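Local coordinates for microbial serine proteinases; subtilisin (Bacillus subtilis, PDB 2GKO), which hydrolyses peptide bonds as a calcium-loaded, cold-adapted serine protease of the subtilisin family, at residues 52-57 against 119-124. Sequence-based numbering, arbitrary orientation.
Sequences KDFTVG and IRHAGD
The imidazole of H121 is met at its edge by the ammonium of K52 and obliquely by the ring of F54, whose own edge it approaches. K52 NZ donates to H121 NE2 at 2.8 Å and lies 5° out of the ring plane, so the bond is directed at the in-plane position of that nitrogen, which is consistent with an NE2 that carries no proton. The lysine chain is extended beyond CG and crosses the histidine at about a right angle, which also brings its CD to 3.6 Å from H121 NE2. F54 contributes its far edge: CZ stands 3.7 Å from H121 CD2 and 3.8 Å from H121 CB. With centroids 5.7 Å apart and planes at 54°, the two rings form neither a stack nor a T-shaped pair. F60 meets both rings as well, at intermediate angles, and Y101 meets F54, which makes this an aromatic cluster. H121 can serve both partners because its CG is anti to the backbone N (chi1 -174°), carrying the ring off the helix toward strand 48-53. Were H121 replaced by an alanine, the K52 ammonium would probably lose this acceptor and a gap would open beside the F54 edge. At the end of the strand, D53 OD1 accepts from T55 N at 2.9 Å, forming an Asx turn, and from T55 OG1 at 2.6 Å, so two bonds grip one oxygen where the chain leaves the sheet. Strand 97-102, helix 112-129 and strand 133-137 form a beta-alpha-beta crossover, both strands pairing in parallel with 29-34. The contact thus joins the end of strand 48-53 and the loop residue after it to the crossover helix, as expected of the alpha/beta subtilase fold.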
loop_
_atom_site.group_PDB
_atom_site.type_symbol
_atom_site.label_atom_id
_atom_site.label_comp_id
_atom_site.label_asym_id
_atom_site.label_seq_id
_atom_site.Cartn_x
_atom_site.Cartn_y
_atom_site.Cartn_z
ATOM N N LYS A 52 -6.561 6.080 -15.447
ATOM C CA LYS A 52 -5.602 6.621 -16.407
ATOM C C LYS A 52 -4.547 5.569 -16.692
ATOM O O LYS A 52 -4.141 4.814 -15.797
ATOM C CB LYS A 52 -4.962 7.895 -15.866
ATOM C CG LYS A 52 -5.970 9.034 -15.655
ATOM C CD LYS A 52 -5.357 10.253 -15.020
ATOM C CE LYS A 52 -6.352 11.434 -14.994
ATOM N NZ LYS A 52 -5.909 12.560 -14.155
ATOM N N ASP A 53 -4.142 5.478 -17.954
ATOM C CA ASP A 53 -3.208 4.457 -18.405
ATOM C C ASP A 53 -1.913 5.112 -18.888
ATOM O O ASP A 53 -1.900 5.751 -19.939
ATOM C CB ASP A 53 -3.844 3.640 -19.511
ATOM C CG ASP A 53 -3.024 2.438 -19.925
ATOM O OD1 ASP A 53 -1.882 2.246 -19.474
ATOM O OD2 ASP A 53 -3.490 1.586 -20.703
ATOM N N PHE A 54 -0.844 4.912 -18.133
ATOM C CA PHE A 54 0.474 5.473 -18.426
ATOM C C PHE A 54 1.349 4.552 -19.265
ATOM O O PHE A 54 2.501 4.911 -19.573
ATOM C CB PHE A 54 1.166 5.842 -17.120
ATOM C CG PHE A 54 0.505 6.972 -16.409
ATOM C CD1 PHE A 54 0.960 8.275 -16.572
ATOM C CD2 PHE A 54 -0.615 6.755 -15.615
ATOM C CE1 PHE A 54 0.345 9.309 -15.933
ATOM C CE2 PHE A 54 -1.218 7.795 -14.968
ATOM C CZ PHE A 54 -0.756 9.073 -15.131
ATOM N N THR A 55 0.798 3.426 -19.717
ATOM C CA THR A 55 1.549 2.448 -20.504
ATOM C C THR A 55 1.280 2.535 -21.999
ATOM O O THR A 55 1.923 1.836 -22.768
ATOM C CB THR A 55 1.258 1.019 -20.020
ATOM O OG1 THR A 55 -0.063 0.595 -20.420
ATOM C CG2 THR A 55 1.329 0.935 -18.517
ATOM N N VAL A 56 0.309 3.361 -22.374
ATOM C CA VAL A 56 -0.068 3.579 -23.753
ATOM C C VAL A 56 0.047 5.079 -23.981
ATOM O O VAL A 56 -0.573 5.895 -23.248
ATOM C CB VAL A 56 -1.499 3.096 -24.050
ATOM C CG1 VAL A 56 -1.932 3.526 -25.462
ATOM C CG2 VAL A 56 -1.578 1.576 -23.905
ATOM N N GLY A 57 0.864 5.406 -24.989
ATOM C CA GLY A 57 1.272 6.765 -25.322
ATOM C C GLY A 57 2.167 7.399 -24.278
ATOM O O GLY A 57 2.580 6.757 -23.309
ATOM N N ILE A 119 3.667 8.912 -11.030
ATOM C CA ILE A 119 3.956 9.490 -9.730
ATOM C C ILE A 119 3.880 11.007 -9.845
ATOM O O ILE A 119 3.254 11.664 -9.042
ATOM C CB ILE A 119 5.350 9.063 -9.212
ATOM C CG1 ILE A 119 5.401 7.549 -8.948
ATOM C CG2 ILE A 119 5.672 9.794 -7.919
ATOM C CD1 ILE A 119 6.799 7.054 -8.802
ATOM N N ARG A 120 4.555 11.564 -10.852
ATOM C CA ARG A 120 4.505 13.003 -11.042
ATOM C C ARG A 120 3.087 13.495 -11.278
ATOM O O ARG A 120 2.713 14.521 -10.740
ATOM C CB ARG A 120 5.412 13.439 -12.188
ATOM C CG ARG A 120 6.901 13.229 -11.902
ATOM C CD ARG A 120 7.781 13.629 -13.049
ATOM N NE ARG A 120 7.487 15.005 -13.415
ATOM C CZ ARG A 120 8.068 16.081 -12.877
ATOM N NH1 ARG A 120 7.682 17.287 -13.284
ATOM N NH2 ARG A 120 9.032 15.962 -11.947
ATOM N N HIS A 121 2.324 12.779 -12.090
ATOM C CA HIS A 121 0.954 13.171 -12.388
ATOM C C HIS A 121 0.084 13.207 -11.133
ATOM O O HIS A 121 -0.702 14.130 -10.939
ATOM C CB HIS A 121 0.336 12.280 -13.462
ATOM C CG HIS A 121 -1.026 12.735 -13.892
ATOM N ND1 HIS A 121 -1.245 13.970 -14.474
ATOM C CD2 HIS A 121 -2.247 12.164 -13.751
ATOM C CE1 HIS A 121 -2.539 14.114 -14.715
ATOM N NE2 HIS A 121 -3.166 13.033 -14.288
ATOM N N ALA A 122 0.261 12.229 -10.251
ATOM C CA ALA A 122 -0.472 12.183 -9.004
ATOM C C ALA A 122 -0.150 13.425 -8.176
ATOM O O ALA A 122 -1.029 14.038 -7.608
ATOM C CB ALA A 122 -0.132 10.921 -8.230
ATOM N N GLY A 123 1.129 13.793 -8.115
ATOM C CA GLY A 123 1.532 15.015 -7.425
ATOM C C GLY A 123 0.923 16.260 -8.053
ATOM O O GLY A 123 0.459 17.144 -7.327
ATOM N N ASP A 124 0.901 16.316 -9.377
ATOM C CA ASP A 124 0.361 17.464 -10.100
ATOM C C ASP A 124 -1.137 17.586 -9.862
ATOM O O ASP A 124 -1.667 18.701 -9.760
ATOM C CB ASP A 124 0.663 17.360 -11.592
ATOM C CG ASP A 124 2.125 17.585 -11.898
ATOM O OD1 ASP A 124 2.561 17.150 -12.970
ATOM O OD2 ASP A 124 2.891 18.186 -11.115
#